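Long-range contacts in acetylxylan esterase A (Aspergillus awamori, PDB 5X6S), which hydrolyses acetyl side groups from the backbone of acetylated xylan, acting as a secreted serine esterase of carbohydrate esterase family 1: residues Y71-Q81 / F150-G159; F221-E232 / T242-Q250. One frame throughout, in Å; residues are numbered along the deposited sequence.

Interaction 1: Y71-Q81 / F150-G159; sequences YSGGCWDVSSQ and FYSNTNQVDG. With NAG (2-acetamido-2-deoxy-beta-D-glucopyranose), chain C.
Asp158 and Tyr71 run past each other in opposite directions. Asp158 CB sits over one face of the phenol, 4.2 Å from the ring centroid in a CH-pi contact. The carboxylate is turned 26° from the ring plane. Water 1 joins Asp158 OD2 to Ser72 O and Cys75 N. Val157 crosses Tyr71 at about a right angle, with CG1 3.4 Å from Tyr71 CZ.

Asp77 OD1 accepts three backbone N-H groups. Ser80 N meets OD1 on its syn lone pair. Ser79 N and Asp158 N come from above the carboxylate plane, Asp158 N 2.9 Å from Asp77 OD1. Ser80 OG donates to Asp77 OD2 at 2.6 Å. A chi1 of 63° sets Ser79 OG between its backbone N and carbonyl carbon, from where it donates to Gln156 O at 2.7 Å and accepts from Gly159 N at 2.9 Å. Ser152 N donates to Ser79 O at 3.1 Å. Asn155 OD1 takes Gln81 N in a nearly straight bond (174°). Asn153 N also binds O7 of the N-linked sugar.

The loops are thus joined largely by side chains bonding to backbone. The three N-H donors probably stabilise the Asp77 charge, and the grip on both oxygens fixes the carboxylate's rotation.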
loop_
_atom_site.group_PDB
_atom_site.type_symbol
_atom_site.label_atom_id
_atom_site.label_comp_id
_atom_site.label_asym_id
_atom_site.label_seq_id
_atom_site.Cartn_x
_atom_site.Cartn_y
_atom_site.Cartn_z
ATOM N N TYR A 71 18.082 3.054 22.187
ATOM C CA TYR A 71 18.373 2.410 23.476
ATOM C C TYR A 71 19.838 2.118 23.745
ATOM O O TYR A 71 20.670 1.843 22.861
ATOM C CB TYR A 71 17.548 1.140 23.686
ATOM C CG TYR A 71 16.062 1.368 23.494
ATOM C CD1 TYR A 71 15.344 2.167 24.380
ATOM C CD2 TYR A 71 15.367 0.795 22.394
ATOM C CE1 TYR A 71 13.979 2.401 24.188
ATOM C CE2 TYR A 71 14.012 1.031 22.197
ATOM C CZ TYR A 71 13.319 1.837 23.089
ATOM O OH TYR A 71 11.986 2.102 22.920
ATOM N N SER A 72 20.157 2.155 25.029
ATOM C CA SER A 72 21.463 1.706 25.479
ATOM C C SER A 72 21.651 0.238 25.033
ATOM O O SER A 72 20.798 -0.599 25.263
ATOM C CB SER A 72 21.529 1.828 27.016
ATOM O OG SER A 72 22.839 1.523 27.399
ATOM N N GLY A 73 22.762 -0.058 24.373
ATOM C CA GLY A 73 22.992 -1.421 23.945
ATOM C C GLY A 73 22.649 -1.583 22.466
ATOM O O GLY A 73 23.065 -2.565 21.817
ATOM N N GLY A 74 21.890 -0.617 21.940
ATOM C CA GLY A 74 21.617 -0.508 20.512
ATOM C C GLY A 74 20.690 -1.554 19.900
ATOM O O GLY A 74 20.541 -1.592 18.673
ATOM N N CYS A 75 20.049 -2.386 20.715
ATOM C CA CYS A 75 19.092 -3.343 20.169
ATOM C C CYS A 75 17.766 -2.623 19.885
ATOM O O CYS A 75 17.514 -1.535 20.431
ATOM C CB CYS A 75 18.803 -4.489 21.119
ATOM S SG CYS A 75 20.236 -5.486 21.625
ATOM N N TRP A 76 16.906 -3.269 19.100
ATOM C CA TRP A 76 15.544 -2.787 18.853
ATOM C C TRP A 76 14.499 -3.262 19.850
ATOM O O TRP A 76 14.540 -4.381 20.296
ATOM C CB TRP A 76 15.124 -3.160 17.424
ATOM C CG TRP A 76 15.923 -2.368 16.412
ATOM C CD1 TRP A 76 17.048 -2.771 15.726
ATOM C CD2 TRP A 76 15.716 -0.979 16.073
ATOM N NE1 TRP A 76 17.529 -1.705 14.955
ATOM C CE2 TRP A 76 16.739 -0.607 15.152
ATOM C CE3 TRP A 76 14.770 -0.017 16.471
ATOM C CZ2 TRP A 76 16.806 0.663 14.588
ATOM C CZ3 TRP A 76 14.825 1.254 15.903
ATOM C CH2 TRP A 76 15.861 1.580 14.978
ATOM N N ASP A 77 13.536 -2.395 20.192
ATOM C CA ASP A 77 12.330 -2.843 20.900
ATOM C C ASP A 77 11.464 -3.687 19.959
ATOM O O ASP A 77 10.807 -3.164 19.033
ATOM C CB ASP A 77 11.522 -1.667 21.477
ATOM C CG ASP A 77 10.287 -2.120 22.233
ATOM O OD1 ASP A 77 10.222 -3.334 22.611
ATOM O OD2 ASP A 77 9.363 -1.270 22.412
ATOM N N VAL A 78 11.520 -4.991 20.175
ATOM C CA VAL A 78 10.663 -5.967 19.481
ATOM C C VAL A 78 9.831 -6.802 20.522
ATOM O O VAL A 78 9.352 -7.930 20.231
ATOM C CB VAL A 78 11.458 -6.838 18.490
ATOM C CG1 VAL A 78 11.906 -5.991 17.288
ATOM C CG2 VAL A 78 12.658 -7.516 19.186
ATOM N N SER A 79 9.630 -6.191 21.706
ATOM C CA SER A 79 9.009 -6.857 22.855
ATOM C C SER A 79 7.771 -6.199 23.456
ATOM O O SER A 79 6.909 -6.888 23.975
ATOM C CB SER A 79 10.058 -7.065 23.944
ATOM O OG SER A 79 10.589 -5.859 24.448
ATOM N N SER A 80 7.707 -4.870 23.425
ATOM C CA SER A 80 6.615 -4.135 24.061
ATOM C C SER A 80 5.307 -4.273 23.277
ATOM O O SER A 80 5.312 -4.511 22.063
ATOM C CB SER A 80 6.992 -2.660 24.225
ATOM O OG SER A 80 6.891 -1.998 22.931
ATOM N N GLN A 81 4.172 -4.075 23.942
ATOM C CA GLN A 81 2.896 -4.008 23.229
ATOM C C GLN A 81 2.888 -2.821 22.225
ATOM O O GLN A 81 2.349 -2.907 21.157
ATOM C CB GLN A 81 1.743 -3.834 24.229
ATOM C CG GLN A 81 1.469 -5.081 25.073
ATOM C CD GLN A 81 1.242 -6.282 24.190
ATOM O OE1 GLN A 81 2.128 -7.120 24.035
ATOM N NE2 GLN A 81 0.092 -6.320 23.531
ATOM N N PHE A 150 9.904 -12.248 20.477
ATOM C CA PHE A 150 10.516 -11.498 21.568
ATOM C C PHE A 150 9.502 -10.796 22.443
ATOM O O PHE A 150 9.879 -10.004 23.318
ATOM C CB PHE A 150 11.590 -10.493 21.086
ATOM C CG PHE A 150 13.011 -10.978 21.238
ATOM C CD1 PHE A 150 13.355 -12.320 20.977
ATOM C CD2 PHE A 150 14.025 -10.093 21.610
ATOM C CE1 PHE A 150 14.672 -12.749 21.083
ATOM C CE2 PHE A 150 15.353 -10.512 21.699
ATOM C CZ PHE A 150 15.673 -11.862 21.442
ATOM N N TYR A 151 8.237 -11.093 22.221
ATOM C CA TYR A 151 7.169 -10.681 23.169
ATOM C C TYR A 151 7.670 -10.711 24.612
ATOM O O TYR A 151 8.306 -11.684 25.061
ATOM C CB TYR A 151 5.963 -11.605 23.003
ATOM C CG TYR A 151 4.886 -11.452 24.045
ATOM C CD1 TYR A 151 3.911 -10.449 23.940
ATOM C CD2 TYR A 151 4.821 -12.341 25.142
ATOM C CE1 TYR A 151 2.893 -10.338 24.883
ATOM C CE2 TYR A 151 3.836 -12.232 26.099
ATOM C CZ TYR A 151 2.876 -11.259 25.981
ATOM O OH TYR A 151 1.920 -11.194 26.953
ATOM N N SER A 152 7.404 -9.634 25.342
ATOM C CA SER A 152 7.664 -9.584 26.779
ATOM C C SER A 152 6.355 -9.770 27.544
ATOM O O SER A 152 5.406 -8.978 27.393
ATOM C CB SER A 152 8.305 -8.278 27.214
ATOM O OG SER A 152 8.156 -8.116 28.600
ATOM N N ASN A 153 6.313 -10.824 28.374
ATOM C CA ASN A 153 5.150 -11.065 29.223
ATOM C C ASN A 153 4.931 -10.046 30.334
ATOM O O ASN A 153 3.926 -10.137 31.011
ATOM C CB ASN A 153 5.086 -12.525 29.760
ATOM C CG ASN A 153 6.172 -12.859 30.778
ATOM O OD1 ASN A 153 6.785 -12.003 31.406
ATOM N ND2 ASN A 153 6.409 -14.145 30.937
ATOM N N THR A 154 5.836 -9.088 30.514
ATOM C CA THR A 154 5.604 -7.951 31.416
ATOM C C THR A 154 5.576 -6.602 30.679
ATOM O O THR A 154 5.683 -5.543 31.314
ATOM C CB THR A 154 6.699 -7.854 32.518
ATOM O OG1 THR A 154 7.991 -7.884 31.907
ATOM C CG2 THR A 154 6.611 -9.010 33.508
ATOM N N ASN A 155 5.473 -6.648 29.341
ATOM C CA ASN A 155 5.436 -5.426 28.528
ATOM C C ASN A 155 6.729 -4.603 28.635
ATOM O O ASN A 155 6.696 -3.385 28.653
ATOM C CB ASN A 155 4.174 -4.626 28.937
ATOM C CG ASN A 155 3.709 -3.629 27.893
ATOM O OD1 ASN A 155 4.229 -3.570 26.798
ATOM N ND2 ASN A 155 2.674 -2.865 28.237
ATOM N N GLN A 156 7.886 -5.270 28.716
ATOM C CA GLN A 156 9.164 -4.581 28.771
ATOM C C GLN A 156 9.503 -4.027 27.375
ATOM O O GLN A 156 9.177 -4.658 26.351
ATOM C CB GLN A 156 10.321 -5.485 29.251
ATOM C CG GLN A 156 10.247 -5.938 30.736
ATOM C CD GLN A 156 10.047 -4.773 31.735
ATOM O OE1 GLN A 156 8.948 -4.587 32.292
ATOM N NE2 GLN A 156 11.102 -3.993 31.963
ATOM N N VAL A 157 10.113 -2.852 27.362
ATOM C CA VAL A 157 10.580 -2.230 26.136
ATOM C C VAL A 157 12.013 -2.711 25.869
ATOM O O VAL A 157 12.892 -2.623 26.733
ATOM C CB VAL A 157 10.544 -0.697 26.296
ATOM C CG1 VAL A 157 11.341 -0.009 25.203
ATOM C CG2 VAL A 157 9.104 -0.195 26.404
ATOM N N ASP A 158 12.264 -3.241 24.682
ATOM C CA ASP A 158 13.626 -3.648 24.322
ATOM C C ASP A 158 14.131 -4.762 25.268
ATOM O O ASP A 158 15.303 -4.775 25.635
ATOM C CB ASP A 158 14.571 -2.442 24.344
ATOM C CG ASP A 158 15.980 -2.759 23.841
ATOM O OD1 ASP A 158 16.160 -3.687 23.021
ATOM O OD2 ASP A 158 16.908 -2.027 24.265
ATOM N N GLY A 159 13.239 -5.695 25.605
ATOM C CA GLY A 159 13.590 -6.824 26.481
ATOM C C GLY A 159 14.071 -7.985 25.637
ATOM O O GLY A 159 13.417 -8.362 24.657
HETATM C C1 NAG C . 9.268 -15.027 25.545
HETATM C C2 NAG C . 8.191 -14.674 26.580
HETATM C C3 NAG C . 7.024 -15.663 26.556
HETATM C C4 NAG C . 6.460 -15.834 25.148
HETATM C C5 NAG C . 7.605 -16.094 24.149
HETATM C C6 NAG C . 7.098 -16.058 22.723
HETATM C C7 NAG C . 8.931 -13.666 28.691
HETATM C C8 NAG C . 9.660 -13.876 29.979
HETATM N N2 NAG C . 8.816 -14.697 27.884
HETATM O O3 NAG C . 6.045 -15.199 27.467
HETATM O O4 NAG C . 5.552 -16.911 24.997
HETATM O O5 NAG C . 8.702 -15.193 24.253
HETATM O O6 NAG C . 8.198 -16.349 21.873
HETATM O O7 NAG C . 8.491 -12.539 28.425
HETATM O O HOH W 1 19.618 -2.472 23.655
HETATM O O HOH W 2 13.067 -6.426 22.329
HETATM O O HOH W 3 9.291 -9.987 18.581
HETATM O O HOH W 4 4.622 -7.092 25.585
#

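Interaction 2: F221-E232 / T242-Q250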
loop_
_atom_site.group_PDB
_atom_site.type_symbol
_atom_site.label_atom_id
_atom_site.label_comp_id
_atom_site.label_asym_id
_atom_site.label_seq_id
_atom_site.Cartn_x
_atom_site.Cartn_y
_atom_site.Cartn_z
ATOM N N PHE A 221 0.144 -16.510 5.115
ATOM C CA PHE A 221 -0.220 -16.443 3.701
ATOM C C PHE A 221 -1.117 -17.612 3.250
ATOM O O PHE A 221 -1.527 -17.666 2.117
ATOM C CB PHE A 221 1.048 -16.349 2.826
ATOM C CG PHE A 221 1.698 -14.992 2.895
ATOM C CD1 PHE A 221 1.119 -13.908 2.235
ATOM C CD2 PHE A 221 2.823 -14.787 3.677
ATOM C CE1 PHE A 221 1.705 -12.643 2.296
ATOM C CE2 PHE A 221 3.394 -13.525 3.756
ATOM C CZ PHE A 221 2.849 -12.484 3.061
ATOM N N GLY A 222 -1.408 -18.531 4.136
ATOM C CA GLY A 222 -2.290 -19.644 3.726
ATOM C C GLY A 222 -1.554 -20.774 2.994
ATOM O O GLY A 222 -2.204 -21.595 2.339
ATOM N N TYR A 223 -0.209 -20.783 3.093
ATOM C CA TYR A 223 0.640 -21.830 2.496
ATOM C C TYR A 223 0.684 -23.026 3.440
ATOM O O TYR A 223 0.694 -22.860 4.643
ATOM C CB TYR A 223 2.082 -21.332 2.313
ATOM C CG TYR A 223 2.227 -20.171 1.354
ATOM C CD1 TYR A 223 1.405 -20.071 0.235
ATOM C CD2 TYR A 223 3.196 -19.151 1.571
ATOM C CE1 TYR A 223 1.510 -19.014 -0.658
ATOM C CE2 TYR A 223 3.325 -18.097 0.674
ATOM C CZ TYR A 223 2.495 -18.010 -0.414
ATOM O OH TYR A 223 2.590 -16.971 -1.313
ATOM N N ASP A 224 0.735 -24.221 2.874
ATOM C CA ASP A 224 0.971 -25.412 3.650
ATOM C C ASP A 224 2.438 -25.471 4.050
ATOM O O ASP A 224 3.307 -25.693 3.184
ATOM C CB ASP A 224 0.593 -26.649 2.794
ATOM C CG ASP A 224 0.729 -27.974 3.563
ATOM O OD1 ASP A 224 1.270 -27.968 4.691
ATOM O OD2 ASP A 224 0.250 -29.009 3.024
ATOM N N TYR A 225 2.723 -25.315 5.338
ATOM C CA TYR A 225 4.089 -25.268 5.799
ATOM C C TYR A 225 4.868 -26.540 5.404
ATOM O O TYR A 225 6.085 -26.476 5.053
ATOM C CB TYR A 225 4.176 -25.042 7.303
ATOM C CG TYR A 225 5.585 -25.142 7.872
ATOM C CD1 TYR A 225 6.598 -24.236 7.497
ATOM C CD2 TYR A 225 5.930 -26.166 8.760
ATOM C CE1 TYR A 225 7.898 -24.345 8.015
ATOM C CE2 TYR A 225 7.223 -26.293 9.258
ATOM C CZ TYR A 225 8.212 -25.380 8.891
ATOM O OH TYR A 225 9.491 -25.501 9.453
ATOM N N SER A 226 4.165 -27.689 5.443
ATOM C CA SER A 226 4.774 -28.984 5.095
ATOM C C SER A 226 4.891 -29.272 3.628
ATOM O O SER A 226 5.500 -30.253 3.271
ATOM C CB SER A 226 3.995 -30.128 5.777
ATOM O OG SER A 226 4.168 -29.991 7.184
ATOM N N ALA A 227 4.273 -28.492 2.777
ATOM C CA ALA A 227 4.383 -28.677 1.328
ATOM C C ALA A 227 4.775 -27.400 0.564
ATOM O O ALA A 227 3.961 -26.848 -0.241
ATOM C CB ALA A 227 3.102 -29.251 0.722
ATOM N N PRO A 228 6.050 -26.965 0.730
ATOM C CA PRO A 228 6.533 -25.878 -0.118
ATOM C C PRO A 228 6.466 -26.213 -1.596
ATOM O O PRO A 228 6.317 -27.382 -1.944
ATOM C CB PRO A 228 7.982 -25.651 0.377
ATOM C CG PRO A 228 8.314 -26.800 1.271
ATOM C CD PRO A 228 7.004 -27.340 1.790
ATOM N N GLU A 229 6.543 -25.218 -2.455
ATOM C CA GLU A 229 6.465 -25.387 -3.900
ATOM C C GLU A 229 7.738 -25.957 -4.522
ATOM O O GLU A 229 7.652 -26.677 -5.533
ATOM C CB GLU A 229 6.290 -24.054 -4.614
ATOM C CG GLU A 229 4.901 -23.646 -4.945
ATOM C CD GLU A 229 4.876 -22.305 -5.657
ATOM O OE1 GLU A 229 5.942 -21.774 -6.098
ATOM O OE2 GLU A 229 3.758 -21.776 -5.767
ATOM N N LYS A 230 8.884 -25.525 -4.008
ATOM C CA LYS A 230 10.188 -25.819 -4.644
ATOM C C LYS A 230 11.324 -25.820 -3.638
ATOM O O LYS A 230 11.293 -25.041 -2.659
ATOM C CB LYS A 230 10.458 -24.794 -5.728
ATOM C CG LYS A 230 11.562 -25.146 -6.710
ATOM C CD LYS A 230 11.650 -24.055 -7.778
ATOM C CE LYS A 230 12.899 -24.169 -8.629
ATOM N NZ LYS A 230 12.743 -23.486 -9.963
ATOM N N THR A 231 12.337 -26.683 -3.864
ATOM C CA THR A 231 13.593 -26.631 -3.102
ATOM C C THR A 231 14.740 -26.530 -4.102
ATOM O O THR A 231 14.684 -27.147 -5.176
ATOM C CB THR A 231 13.820 -27.807 -2.102
ATOM O OG1 THR A 231 13.792 -29.099 -2.778
ATOM C CG2 THR A 231 12.801 -27.801 -1.011
ATOM N N GLU A 232 15.728 -25.682 -3.795
ATOM C CA GLU A 232 16.829 -25.409 -4.715
ATOM C C GLU A 232 18.137 -25.563 -3.965
ATOM O O GLU A 232 18.436 -24.829 -3.007
ATOM C CB GLU A 232 16.741 -23.987 -5.344
ATOM C CG GLU A 232 15.415 -23.652 -6.040
ATOM C CD GLU A 232 15.217 -22.135 -6.341
ATOM O OE1 GLU A 232 15.562 -21.294 -5.493
ATOM O OE2 GLU A 232 14.664 -21.773 -7.400
ATOM N N THR A 242 17.513 -22.909 -0.895
ATOM C CA THR A 242 16.312 -22.073 -0.988
ATOM C C THR A 242 15.049 -22.940 -1.070
ATOM O O THR A 242 14.942 -23.792 -1.925
ATOM C CB THR A 242 16.389 -21.116 -2.197
ATOM O OG1 THR A 242 17.536 -20.254 -2.055
ATOM C CG2 THR A 242 15.180 -20.234 -2.277
ATOM N N THR A 243 14.105 -22.702 -0.161
ATOM C CA THR A 243 12.778 -23.297 -0.216
ATOM C C THR A 243 11.759 -22.185 -0.527
ATOM O O THR A 243 11.653 -21.227 0.234
ATOM C CB THR A 243 12.440 -23.947 1.127
ATOM O OG1 THR A 243 13.410 -24.961 1.447
ATOM C CG2 THR A 243 11.035 -24.568 1.078
ATOM N N ILE A 244 11.071 -22.298 -1.659
ATOM C CA ILE A 244 9.964 -21.425 -2.020
ATOM C C ILE A 244 8.598 -22.018 -1.613
ATOM O O ILE A 244 8.169 -23.031 -2.169
ATOM C CB ILE A 244 9.977 -21.152 -3.523
ATOM C CG1 ILE A 244 11.354 -20.580 -3.938
ATOM C CG2 ILE A 244 8.802 -20.249 -3.929
ATOM C CD1 ILE A 244 11.467 -20.345 -5.424
ATOM N N TRP A 245 7.940 -21.421 -0.622
ATOM C CA TRP A 245 6.601 -21.874 -0.231
ATOM C C TRP A 245 5.573 -21.284 -1.160
ATOM O O TRP A 245 4.544 -21.898 -1.428
ATOM C CB TRP A 245 6.307 -21.565 1.220
ATOM C CG TRP A 245 6.822 -22.511 2.240
ATOM C CD1 TRP A 245 6.134 -23.561 2.832
ATOM C CD2 TRP A 245 8.105 -22.473 2.873
ATOM N NE1 TRP A 245 6.917 -24.142 3.789
ATOM C CE2 TRP A 245 8.136 -23.515 3.824
ATOM C CE3 TRP A 245 9.236 -21.648 2.728
ATOM C CZ2 TRP A 245 9.249 -23.768 4.626
ATOM C CZ3 TRP A 245 10.335 -21.909 3.502
ATOM C CH2 TRP A 245 10.343 -22.961 4.443
ATOM N N GLY A 246 5.867 -20.097 -1.690
ATOM C CA GLY A 246 5.041 -19.470 -2.704
ATOM C C GLY A 246 5.534 -18.064 -3.050
ATOM O O GLY A 246 6.650 -17.686 -2.671
ATOM N N ASP A 247 4.733 -17.292 -3.785
ATOM C CA ASP A 247 5.108 -15.934 -4.176
ATOM C C ASP A 247 5.523 -15.040 -2.992
ATOM O O ASP A 247 6.393 -14.167 -3.174
ATOM C CB ASP A 247 3.967 -15.239 -4.922
ATOM C CG ASP A 247 3.735 -15.809 -6.317
ATOM O OD1 ASP A 247 4.464 -16.718 -6.729
ATOM O OD2 ASP A 247 2.809 -15.317 -6.997
ATOM N N SER A 248 4.943 -15.270 -1.808
ATOM C CA SER A 248 5.121 -14.370 -0.662
ATOM C C SER A 248 5.976 -14.952 0.447
ATOM O O SER A 248 6.074 -14.375 1.528
ATOM C CB SER A 248 3.743 -13.928 -0.105
ATOM O OG SER A 248 3.033 -13.185 -1.094
ATOM N N LEU A 249 6.584 -16.134 0.203
ATOM C CA LEU A 249 7.470 -16.701 1.185
ATOM C C LEU A 249 8.533 -17.624 0.593
ATOM O O LEU A 249 8.201 -18.658 -0.016
ATOM C CB LEU A 249 6.730 -17.466 2.292
ATOM C CG LEU A 249 7.618 -18.111 3.312
ATOM C CD1 LEU A 249 8.452 -17.130 4.182
ATOM C CD2 LEU A 249 6.853 -19.041 4.237
ATOM N N GLN A 250 9.790 -17.266 0.834
ATOM C CA GLN A 250 10.871 -18.190 0.654
ATOM C C GLN A 250 11.852 -18.166 1.811
ATOM O O GLN A 250 12.031 -17.131 2.472
ATOM C CB GLN A 250 11.525 -18.011 -0.698
ATOM C CG GLN A 250 12.313 -16.765 -0.879
ATOM C CD GLN A 250 12.952 -16.626 -2.239
ATOM O OE1 GLN A 250 14.142 -16.473 -2.339
ATOM N NE2 GLN A 250 12.162 -16.593 -3.258
HETATM O O HOH W 5 3.375 -24.065 -0.062
HETATM O O HOH W 6 2.973 -19.710 -6.931
#
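Ile244 O is gripped by two backbone N-H groups, Glu229 N at 2.7 Å and Lys230 N at 3.2 Å. Both donors lie in the carbonyl plane. Glu229 and Lys230 facing one residue make a classic beta bulge. From Lys230 on the strands pair regularly: Lys230 with Ile244 and Glu232 with Thr242 are hydrogen-bonded pairs, and Thr231 with Thr243 is a non-hydrogen-bonded pair.

Trp245 carries the side-chain packing. Its CG stands anti to the carbonyl carbon (chi1 -82°), which turns the indole toward Pro228 and Tyr225. Pro228 CB sits over one face, 3.7 Å from the centroid of the five-membered ring. Thr243 CG2 covers the same face and presses on Pro228 CB. Leu249 CD2 lies on the opposite face. At the indole edge, Trp245 NE1 donates to Tyr225 O at 2.8 Å, which fixes how the ring is turned. The Tyr225 ring is almost parallel to the indole (8°) but displaced, with CD1 and CE1 beside Trp245 NE1 and CZ2.

Tyr223 projects between Phe221 and the 245-246 backbone. Trp245 O and Gly246 CA lie over one face of its ring, and Phe221 CB over the other. Tyr223 OH accepts Ser248 N at 2.9 Å. Ser248 CB rests over the centre of the Phe221 ring, 3.4 Å from its centroid.

The connection out of helix 208-221 packs against these strands. A second classic bulge sets Trp245 and Gly246 against Leu249, where a type I turn reverses the chain. Strands 230-232 and 240-246 form a bulged antiparallel hairpin, and 249-254 follows antiparallel, at the edge of the central sheet of this alpha/beta-hydrolase.

Interactions 1 and 2 lie in different parts of the same fold. Their centres are about 30 Å apart and their nearest atoms about 17 Å, so they do not touch. They follow one another along the chain. Interaction 1 joins two loops that follow strands 63-68 and 138-142. It lies nearer the active site: the Cys75 side chain is about 7 Å from that of Ser119, the probable nucleophile, and is tied to Cys40 by a disulfide. Its other end meets the N-linked glycan. Interaction 2 is remote from the active-site serine and the glycan. Its strand 249-254 pairs with strand 193-199, connecting the edge hairpin to the sheet that also contains strands 63-68 and 138-142.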